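Local coordinates for protein M32 carboxypeptidase (Chitinophagaceae bacterium, PDB 7A03) that probably acts as a metal-dependent carboxypeptidase of the M32 (Taq) family, hydrolysing peptide bonds to release residues from the C-terminal ends of peptides, at residues Arg220-Asp225 with His271-Gln276; Ala12-Lys17 with Ser69-Leu74; Tyr117-Lys122 with Gln130-Ala135. All blocks are in the same frame, centred on the assembly; numbering follows the deposited sequence.

Contact 1. Residues Arg220-Asp225 with His271-Gln276; sequences RQMGYD and HALYEQ
Gln276 and Asp225 join the helix that carries an HExxH pattern, probably the metal-binding motif of this family though no metal sits on it here, and of which His271 is part, to a Schellman motif closing helix 208-222. The amide of Gln276 faces the backbone of Asp225 much as a strand partner would. Asp225 N gives its hydrogen to Gln276 OE1 at 3.0 Å in a nearly straight bond (172°), landing on a lone pair in the carbonyl plane. In return, Gln276 NE2 donates to Asp225 O at 3.0 Å, from somewhat outside the plane of that carbonyl. Gln276 reaches the loop because its chain runs extended beyond CG, with CG anti to the carbonyl carbon (chi1 -71°).

The same amide lies beside the Tyr224 ring. The two side chains cross at about a right angle, yet their flat groups are only 31° from parallel, and NE2 comes within 3.5 Å of Tyr224 CE1. Ala272 CB touches that same ring carbon at 3.7 Å. The tyrosine OH bonds to Val247 O, with Arg230 O as a second partner, so the ring reaches from the loop after helix 208-222 to strands 229-233 and 247-251.

Next to the amide, Leu273 spreads its two methyls against the helix end. Leu273 CD1 meets Met222 CE at 4.0 Å, and Leu273 CD2 presses on Gly223 C at 3.4 Å. Gly223, at positive phi, turns the chain here. Water 1 ties the turn to the amide, donating to Gly223 O and, at 2.7 Å, to Gln276 OE1.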
loop_
_atom_site.group_PDB
_atom_site.type_symbol
_atom_site.label_atom_id
_atom_site.label_comp_id
_atom_site.label_asym_id
_atom_site.label_seq_id
_atom_site.Cartn_x
_atom_site.Cartn_y
_atom_site.Cartn_z
ATOM N N ARG A 220 -18.622 -3.452 -9.120
ATOM C CA ARG A 220 -19.881 -4.062 -8.710
ATOM C C ARG A 220 -19.740 -5.578 -8.618
ATOM O O ARG A 220 -20.136 -6.198 -7.623
ATOM C CB ARG A 220 -20.967 -3.690 -9.726
ATOM C CG ARG A 220 -22.381 -3.748 -9.180
ATOM C CD ARG A 220 -22.922 -2.343 -8.957
ATOM N NE ARG A 220 -22.927 -1.556 -10.186
ATOM C CZ ARG A 220 -23.385 -0.309 -10.269
ATOM N NH1 ARG A 220 -23.874 0.287 -9.191
ATOM N NH2 ARG A 220 -23.357 0.338 -11.428
ATOM N N GLN A 221 -19.150 -6.190 -9.644
ATOM C CA GLN A 221 -19.026 -7.643 -9.659
ATOM C C GLN A 221 -18.132 -8.144 -8.534
ATOM O O GLN A 221 -18.362 -9.239 -8.004
ATOM C CB GLN A 221 -18.499 -8.112 -11.010
ATOM C CG GLN A 221 -19.455 -7.840 -12.178
ATOM C CD GLN A 221 -18.792 -8.088 -13.521
ATOM O OE1 GLN A 221 -17.924 -8.952 -13.629
ATOM N NE2 GLN A 221 -19.190 -7.334 -14.538
ATOM N N MET A 222 -17.121 -7.354 -8.148
ATOM C CA MET A 222 -16.253 -7.743 -7.035
ATOM C C MET A 222 -16.997 -7.727 -5.710
ATOM O O MET A 222 -16.625 -8.459 -4.783
ATOM C CB MET A 222 -15.043 -6.810 -6.945
ATOM C CG MET A 222 -13.999 -7.024 -8.039
ATOM S SD MET A 222 -12.878 -5.623 -8.191
ATOM C CE MET A 222 -11.961 -5.704 -6.642
ATOM N N GLY A 223 -18.039 -6.899 -5.595
ATOM C CA GLY A 223 -18.797 -6.794 -4.357
ATOM C C GLY A 223 -18.749 -5.413 -3.717
ATOM O O GLY A 223 -19.189 -5.259 -2.577
ATOM N N TYR A 224 -18.212 -4.418 -4.417
ATOM C CA TYR A 224 -18.168 -3.063 -3.876
ATOM C C TYR A 224 -19.589 -2.525 -3.738
ATOM O O TYR A 224 -20.393 -2.602 -4.675
ATOM C CB TYR A 224 -17.367 -2.197 -4.841
ATOM C CG TYR A 224 -17.102 -0.755 -4.429
ATOM C CD1 TYR A 224 -16.750 -0.426 -3.133
ATOM C CD2 TYR A 224 -17.171 0.263 -5.375
ATOM C CE1 TYR A 224 -16.489 0.905 -2.786
ATOM C CE2 TYR A 224 -16.908 1.574 -5.040
ATOM C CZ TYR A 224 -16.578 1.880 -3.746
ATOM O OH TYR A 224 -16.308 3.194 -3.424
ATOM N N ASP A 225 -19.918 -2.020 -2.551
ATOM C CA ASP A 225 -21.274 -1.546 -2.265
ATOM C C ASP A 225 -21.324 -0.078 -2.669
ATOM O O ASP A 225 -20.796 0.792 -1.967
ATOM C CB ASP A 225 -21.588 -1.755 -0.786
ATOM C CG ASP A 225 -22.984 -1.272 -0.396
ATOM O OD1 ASP A 225 -23.695 -0.719 -1.259
ATOM O OD2 ASP A 225 -23.353 -1.461 0.785
ATOM N N HIS A 271 -8.676 -2.638 -1.829
ATOM C CA HIS A 271 -8.665 -1.784 -0.626
ATOM C C HIS A 271 -10.084 -1.514 -0.118
ATOM O O HIS A 271 -10.363 -1.567 1.098
ATOM C CB HIS A 271 -8.039 -0.428 -0.933
ATOM C CG HIS A 271 -6.547 -0.424 -1.081
ATOM N ND1 HIS A 271 -5.689 -1.013 -0.173
ATOM C CD2 HIS A 271 -5.764 0.149 -2.023
ATOM C CE1 HIS A 271 -4.438 -0.797 -0.553
ATOM N NE2 HIS A 271 -4.457 -0.105 -1.680
ATOM N N ALA A 272 -10.979 -1.174 -1.040
ATOM C CA ALA A 272 -12.294 -0.689 -0.648
ATOM C C ALA A 272 -13.129 -1.799 -0.035
ATOM O O ALA A 272 -13.878 -1.559 0.919
ATOM C CB ALA A 272 -13.009 -0.069 -1.836
ATOM N N LEU A 273 -12.993 -3.026 -0.542
ATOM C CA LEU A 273 -13.740 -4.139 0.027
ATOM C C LEU A 273 -13.297 -4.391 1.460
ATOM O O LEU A 273 -14.121 -4.705 2.336
ATOM C CB LEU A 273 -13.547 -5.402 -0.820
ATOM C CG LEU A 273 -14.157 -5.388 -2.217
ATOM C CD1 LEU A 273 -13.582 -6.545 -3.040
ATOM C CD2 LEU A 273 -15.696 -5.460 -2.157
ATOM N N TYR A 274 -11.985 -4.264 1.716
ATOM C CA TYR A 274 -11.512 -4.350 3.094
ATOM C C TYR A 274 -12.170 -3.284 3.970
ATOM O O TYR A 274 -12.713 -3.589 5.041
ATOM C CB TYR A 274 -9.990 -4.169 3.106
ATOM C CG TYR A 274 -9.259 -4.473 4.398
ATOM C CD1 TYR A 274 -9.913 -4.987 5.516
ATOM C CD2 TYR A 274 -7.879 -4.287 4.465
ATOM C CE1 TYR A 274 -9.205 -5.294 6.679
ATOM C CE2 TYR A 274 -7.159 -4.599 5.621
ATOM C CZ TYR A 274 -7.833 -5.107 6.719
ATOM O OH TYR A 274 -7.100 -5.415 7.850
ATOM N N GLU A 275 -12.085 -2.016 3.548
ATOM C CA GLU A 275 -12.648 -0.932 4.362
ATOM C C GLU A 275 -14.153 -1.106 4.593
ATOM O O GLU A 275 -14.656 -0.831 5.695
ATOM C CB GLU A 275 -12.349 0.418 3.727
ATOM C CG GLU A 275 -10.869 0.792 3.802
ATOM C CD GLU A 275 -10.429 1.133 5.222
ATOM O OE1 GLU A 275 -11.226 1.723 5.978
ATOM O OE2 GLU A 275 -9.272 0.841 5.603
ATOM N N GLN A 276 -14.879 -1.589 3.583
ATOM C CA GLN A 276 -16.317 -1.810 3.735
ATOM C C GLN A 276 -16.615 -3.001 4.634
ATOM O O GLN A 276 -17.768 -3.169 5.061
ATOM C CB GLN A 276 -17.010 -1.955 2.378
ATOM C CG GLN A 276 -17.086 -0.642 1.619
ATOM C CD GLN A 276 -17.945 -0.721 0.362
ATOM O OE1 GLN A 276 -18.054 -1.769 -0.257
ATOM N NE2 GLN A 276 -18.548 0.395 -0.023
HETATM O O HOH W 1 -18.477 -4.437 0.054
#

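Contact 2. Residues Ala12-Lys17 with Ser69-Leu74; sequences AAYKQK and SLLHEL
Tyr14 turns its ring away from its own backbone N (CG anti to that atom, chi1 158°), which stands it between helix 9-37 and the leucines of helix 65-74. Leu70 makes a similar choice, with CG anti to N at chi1 -165°, and together with its second torsion this brings CD2 to the facing helix.

The deepest reach is that of Leu70. Its CD2 settles 3.4 Å from the backbone N of Tyr14, with Ala13 CB at 3.9 Å from the same methyl. Lys17 completes the surround with its aliphatic part: CD lies 3.8 Å from Leu70 CD2, the two chains passing obliquely, and only at the last torsion does the lysine bend, taking the ammonium onward while the methylenes cover the leucine.

Around Tyr14 the division of labour is clear. Leu74 CD1 touches the root of the side chain, CB, at 3.6 Å. Further out, Leu71 CD2 rests against ring carbon CE1, also at 3.6 Å, and is as near to CD1. The phenol end belongs to another helix, since Tyr14 OH is hydrogen-bonded to Ser91 OG of helix 82-100, whose Ile88 also touches the tyrosine side chain. The contact itself is thus apolar, while the one polar group of the tyrosine is satisfied beyond it.

The segment axes approach to 10.2 Å and run roughly antiparallel, at 141°. With Gln10 added, Leu70 sits among Gln10, Ala13, Tyr14 and Lys17, the spacing of a knobs-into-holes pocket, and this packing fits the largely helical M32 peptidase fold.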
loop_
_atom_site.group_PDB
_atom_site.type_symbol
_atom_site.label_atom_id
_atom_site.label_comp_id
_atom_site.label_asym_id
_atom_site.label_seq_id
_atom_site.Cartn_x
_atom_site.Cartn_y
_atom_site.Cartn_z
ATOM N N ALA A 12 -16.992 3.188 28.164
ATOM C CA ALA A 12 -17.814 4.055 27.329
ATOM C C ALA A 12 -17.182 5.432 27.173
ATOM O O ALA A 12 -17.292 6.046 26.108
ATOM C CB ALA A 12 -19.235 4.157 27.889
ATOM N N ALA A 13 -16.485 5.920 28.208
ATOM C CA ALA A 13 -15.818 7.215 28.061
ATOM C C ALA A 13 -14.631 7.120 27.108
ATOM O O ALA A 13 -14.386 8.039 26.311
ATOM C CB ALA A 13 -15.393 7.761 29.426
ATOM N N TYR A 14 -13.892 6.006 27.169
ATOM C CA TYR A 14 -12.842 5.755 26.182
ATOM C C TYR A 14 -13.401 5.759 24.759
ATOM O O TYR A 14 -12.849 6.404 23.854
ATOM C CB TYR A 14 -12.153 4.429 26.505
ATOM C CG TYR A 14 -11.446 3.789 25.336
ATOM C CD1 TYR A 14 -10.211 4.259 24.901
ATOM C CD2 TYR A 14 -12.002 2.695 24.681
ATOM C CE1 TYR A 14 -9.548 3.660 23.823
ATOM C CE2 TYR A 14 -11.361 2.101 23.617
ATOM C CZ TYR A 14 -10.130 2.578 23.190
ATOM O OH TYR A 14 -9.512 1.956 22.117
ATOM N N LYS A 15 -14.496 5.032 24.543
ATOM C CA LYS A 15 -15.101 4.968 23.219
ATOM C C LYS A 15 -15.573 6.343 22.749
ATOM O O LYS A 15 -15.377 6.706 21.583
ATOM C CB LYS A 15 -16.243 3.947 23.230
ATOM C CG LYS A 15 -16.813 3.590 21.876
ATOM C CD LYS A 15 -17.924 2.560 22.030
ATOM C CE LYS A 15 -18.540 2.194 20.691
ATOM N NZ LYS A 15 -19.728 1.313 20.877
ATOM N N GLN A 16 -16.165 7.135 23.650
ATOM C CA GLN A 16 -16.626 8.467 23.275
ATOM C C GLN A 16 -15.453 9.340 22.835
ATOM O O GLN A 16 -15.511 10.013 21.794
ATOM C CB GLN A 16 -17.386 9.091 24.453
ATOM C CG GLN A 16 -17.907 10.497 24.209
ATOM C CD GLN A 16 -16.875 11.562 24.531
ATOM O OE1 GLN A 16 -16.172 11.472 25.538
ATOM N NE2 GLN A 16 -16.779 12.580 23.676
ATOM N N LYS A 17 -14.353 9.302 23.594
ATOM C CA LYS A 17 -13.197 10.119 23.224
ATOM C C LYS A 17 -12.621 9.690 21.883
ATOM O O LYS A 17 -12.288 10.534 21.030
ATOM C CB LYS A 17 -12.128 10.045 24.310
ATOM C CG LYS A 17 -12.522 10.734 25.602
ATOM C CD LYS A 17 -11.455 10.522 26.665
ATOM C CE LYS A 17 -11.840 11.197 27.970
ATOM N NZ LYS A 17 -11.961 12.677 27.834
ATOM N N SER A 69 -4.914 8.983 31.225
ATOM C CA SER A 69 -5.341 8.465 32.522
ATOM C C SER A 69 -6.409 7.389 32.367
ATOM O O SER A 69 -6.357 6.350 33.040
ATOM C CB SER A 69 -5.831 9.603 33.417
ATOM O OG SER A 69 -4.804 10.557 33.607
ATOM N N LEU A 70 -7.370 7.614 31.469
ATOM C CA LEU A 70 -8.406 6.621 31.202
ATOM C C LEU A 70 -7.811 5.316 30.673
ATOM O O LEU A 70 -8.205 4.222 31.092
ATOM C CB LEU A 70 -9.379 7.208 30.188
ATOM C CG LEU A 70 -10.741 6.569 29.956
ATOM C CD1 LEU A 70 -11.486 6.388 31.267
ATOM C CD2 LEU A 70 -11.511 7.475 29.015
ATOM N N LEU A 71 -6.888 5.410 29.716
ATOM C CA LEU A 71 -6.290 4.197 29.165
ATOM C C LEU A 71 -5.541 3.423 30.240
ATOM O O LEU A 71 -5.625 2.190 30.307
ATOM C CB LEU A 71 -5.347 4.553 28.021
ATOM C CG LEU A 71 -6.059 5.032 26.764
ATOM C CD1 LEU A 71 -5.064 5.671 25.809
ATOM C CD2 LEU A 71 -6.791 3.867 26.109
ATOM N N HIS A 72 -4.806 4.134 31.094
ATOM C CA HIS A 72 -4.071 3.462 32.161
ATOM C C HIS A 72 -5.005 2.823 33.182
ATOM O O HIS A 72 -4.687 1.760 33.728
ATOM C CB HIS A 72 -3.104 4.453 32.806
ATOM C CG HIS A 72 -1.836 4.642 32.034
ATOM N ND1 HIS A 72 -0.929 3.624 31.831
ATOM C CD2 HIS A 72 -1.319 5.732 31.418
ATOM C CE1 HIS A 72 0.089 4.075 31.122
ATOM N NE2 HIS A 72 -0.121 5.353 30.860
ATOM N N GLU A 73 -6.161 3.437 33.438
ATOM C CA GLU A 73 -7.146 2.822 34.324
ATOM C C GLU A 73 -7.759 1.578 33.689
ATOM O O GLU A 73 -7.918 0.547 34.350
ATOM C CB GLU A 73 -8.229 3.840 34.673
ATOM C CG GLU A 73 -9.448 3.262 35.363
ATOM C CD GLU A 73 -10.560 4.289 35.525
ATOM O OE1 GLU A 73 -10.504 5.342 34.849
ATOM O OE2 GLU A 73 -11.482 4.045 36.332
ATOM N N LEU A 74 -8.082 1.648 32.400
ATOM C CA LEU A 74 -8.716 0.527 31.724
ATOM C C LEU A 74 -7.757 -0.632 31.494
ATOM O O LEU A 74 -8.213 -1.775 31.338
ATOM C CB LEU A 74 -9.314 1.002 30.402
ATOM C CG LEU A 74 -10.607 1.788 30.606
ATOM C CD1 LEU A 74 -10.876 2.750 29.455
ATOM C CD2 LEU A 74 -11.736 0.797 30.762
#

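Contact 3. Residues Tyr117-Lys122 with Gln130-Ala135; sequences YHAWIK and QVFEPA
Lys122, which lies against Val131, sends its backbone N to His118 O in a 3.1 Å helical hydrogen bond. The meeting with segment 130-135 is made by carbon atoms. The lysine bends at chi2 and chi3, and its CD presses on Val131 CG1 at 3.4 Å, tighter than usual van der Waals contact.

The main pair is aromatic. Trp120 points an edge of its five-membered ring at the face of Phe132 in a T-shaped arrangement, planes at 67° and centroids 4.8 Å apart. Trp120 CD1 stands over the centre of the phenyl face, and Trp120 CB lies 3.6 Å from Phe132 CE1. With CG anti to the backbone N (chi1 -174°), the Phe132 ring also brings its edge to the main chain, CD1 lying 3.8 Å from Ala119 C and 4.0 Å from Ala119 CB. With an alanine in place of Phe132, the indole edge would probably lose the face it points at and a gap would open beside Ala119.

Small residues set the spacing: Ala119 CB meets Ala135 CB at 3.7 Å, and the segment axes approach to 8.0 Å, nearly antiparallel at 169°. Helices 103-126 and 129-150, the second kinked where the N of Pro134 and of Ala135 makes no bond to the turn before, thus form a close helical hairpin whose cohesion across these segments rests on apolar and aromatic contact instead of charge pairing.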
loop_
_atom_site.group_PDB
_atom_site.type_symbol
_atom_site.label_atom_id
_atom_site.label_comp_id
_atom_site.label_asym_id
_atom_site.label_seq_id
_atom_site.Cartn_x
_atom_site.Cartn_y
_atom_site.Cartn_z
ATOM N N TYR A 117 10.586 19.039 1.421
ATOM C CA TYR A 117 9.556 19.199 0.396
ATOM C C TYR A 117 9.988 20.226 -0.650
ATOM O O TYR A 117 9.980 19.951 -1.866
ATOM C CB TYR A 117 8.251 19.613 1.081
ATOM C CG TYR A 117 7.163 20.162 0.188
ATOM C CD1 TYR A 117 6.314 19.313 -0.510
ATOM C CD2 TYR A 117 6.952 21.532 0.081
ATOM C CE1 TYR A 117 5.302 19.813 -1.313
ATOM C CE2 TYR A 117 5.944 22.042 -0.722
ATOM C CZ TYR A 117 5.123 21.177 -1.415
ATOM O OH TYR A 117 4.119 21.682 -2.211
ATOM N N HIS A 118 10.408 21.409 -0.187
ATOM C CA HIS A 118 10.819 22.447 -1.134
ATOM C C HIS A 118 12.064 22.034 -1.921
ATOM O O HIS A 118 12.150 22.253 -3.142
ATOM C CB HIS A 118 11.018 23.777 -0.406
ATOM C CG HIS A 118 9.742 24.372 0.103
ATOM N ND1 HIS A 118 8.727 24.783 -0.736
ATOM C CD2 HIS A 118 9.306 24.609 1.363
ATOM C CE1 HIS A 118 7.725 25.252 -0.016
ATOM N NE2 HIS A 118 8.051 25.158 1.262
ATOM N N ALA A 119 13.032 21.411 -1.243
ATOM C CA ALA A 119 14.270 21.018 -1.904
ATOM C C ALA A 119 14.029 19.915 -2.924
ATOM O O ALA A 119 14.669 19.889 -3.976
ATOM C CB ALA A 119 15.297 20.575 -0.865
ATOM N N TRP A 120 13.098 19.004 -2.637
ATOM C CA TRP A 120 12.780 17.934 -3.572
ATOM C C TRP A 120 12.125 18.486 -4.825
ATOM O O TRP A 120 12.462 18.074 -5.944
ATOM C CB TRP A 120 11.858 16.925 -2.887
ATOM C CG TRP A 120 11.726 15.616 -3.602
ATOM C CD1 TRP A 120 12.684 14.654 -3.738
ATOM C CD2 TRP A 120 10.557 15.115 -4.256
ATOM N NE1 TRP A 120 12.185 13.586 -4.444
ATOM C CE2 TRP A 120 10.884 13.845 -4.778
ATOM C CE3 TRP A 120 9.270 15.622 -4.464
ATOM C CZ2 TRP A 120 9.968 13.074 -5.487
ATOM C CZ3 TRP A 120 8.364 14.858 -5.168
ATOM C CH2 TRP A 120 8.717 13.595 -5.671
ATOM N N ILE A 121 11.187 19.426 -4.661
ATOM C CA ILE A 121 10.565 20.039 -5.833
ATOM C C ILE A 121 11.618 20.714 -6.712
ATOM O O ILE A 121 11.684 20.487 -7.933
ATOM C CB ILE A 121 9.451 21.011 -5.410
ATOM C CG1 ILE A 121 8.270 20.233 -4.830
ATOM C CG2 ILE A 121 9.019 21.875 -6.586
ATOM C CD1 ILE A 121 7.560 19.343 -5.842
ATOM N N LYS A 122 12.473 21.543 -6.107
ATOM C CA LYS A 122 13.426 22.258 -6.954
ATOM C C LYS A 122 14.532 21.344 -7.487
ATOM O O LYS A 122 15.071 21.597 -8.572
ATOM C CB LYS A 122 13.926 23.548 -6.298
ATOM C CG LYS A 122 14.727 23.393 -5.026
ATOM C CD LYS A 122 15.976 24.256 -5.077
ATOM C CE LYS A 122 15.680 25.683 -5.485
ATOM N NZ LYS A 122 16.952 26.374 -5.830
ATOM N N GLN A 130 21.904 16.691 -6.166
ATOM C CA GLN A 130 22.681 17.491 -5.225
ATOM C C GLN A 130 21.907 18.698 -4.716
ATOM O O GLN A 130 22.239 19.227 -3.650
ATOM C CB GLN A 130 24.025 17.898 -5.837
ATOM C CG GLN A 130 24.896 16.717 -6.242
ATOM C CD GLN A 130 25.254 15.810 -5.070
ATOM O OE1 GLN A 130 25.160 16.205 -3.906
ATOM N NE2 GLN A 130 25.657 14.580 -5.377
ATOM N N VAL A 131 20.878 19.133 -5.444
ATOM C CA VAL A 131 19.982 20.162 -4.926
ATOM C C VAL A 131 19.224 19.643 -3.711
ATOM O O VAL A 131 19.018 20.367 -2.727
ATOM C CB VAL A 131 19.030 20.637 -6.039
ATOM C CG1 VAL A 131 17.915 21.485 -5.463
ATOM C CG2 VAL A 131 19.797 21.407 -7.101
ATOM N N PHE A 132 18.798 18.379 -3.761
ATOM C CA PHE A 132 18.057 17.755 -2.674
ATOM C C PHE A 132 18.965 17.289 -1.547
ATOM O O PHE A 132 18.492 17.117 -0.419
ATOM C CB PHE A 132 17.285 16.557 -3.250
ATOM C CG PHE A 132 16.348 15.878 -2.278
ATOM C CD1 PHE A 132 15.382 16.596 -1.595
ATOM C CD2 PHE A 132 16.413 14.502 -2.085
ATOM C CE1 PHE A 132 14.507 15.959 -0.716
ATOM C CE2 PHE A 132 15.548 13.864 -1.207
ATOM C CZ PHE A 132 14.593 14.594 -0.523
ATOM N N GLU A 133 20.254 17.099 -1.825
ATOM C CA GLU A 133 21.120 16.395 -0.882
ATOM C C GLU A 133 21.192 17.009 0.517
ATOM O O GLU A 133 21.161 16.239 1.492
ATOM C CB GLU A 133 22.506 16.154 -1.497
ATOM C CG GLU A 133 23.379 15.230 -0.690
ATOM C CD GLU A 133 24.016 15.924 0.506
ATOM O OE1 GLU A 133 24.174 17.161 0.473
ATOM O OE2 GLU A 133 24.321 15.242 1.500
ATOM N N PRO A 134 21.339 18.328 0.698
ATOM C CA PRO A 134 21.408 18.852 2.078
ATOM C C PRO A 134 20.153 18.590 2.900
ATOM O O PRO A 134 20.249 18.184 4.073
ATOM C CB PRO A 134 21.681 20.350 1.867
ATOM C CG PRO A 134 22.355 20.422 0.540
ATOM C CD PRO A 134 21.677 19.365 -0.293
ATOM N N ALA A 135 18.973 18.819 2.315
ATOM C CA ALA A 135 17.724 18.530 3.018
ATOM C C ALA A 135 17.628 17.053 3.383
ATOM O O ALA A 135 17.205 16.704 4.494
ATOM C CB ALA A 135 16.520 18.967 2.184
#

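Along the chain the contacts follow in series: contact 2 closes first, then contact 3, then contact 1. None touches another. The centres of contacts 1 and 2 are about 32 Å apart, those of 1 and 3 about 39 Å, and those of 2 and 3 about 43 Å; contacts 1 and 3 lie on opposite sides of the chain's centre. They share no helix, yet all belong to the one M32 peptidase chain. Contact 1 adjoins the small mixed sheet and includes part of the probable HExxH helix 258-277. The loop beyond that helix reaches contact 2, where Leu285 and Pro286 touch Tyr14. Contact 1 thus lies on the probable catalytic helix, while contacts 2 and 3 join helices farther out in the fold.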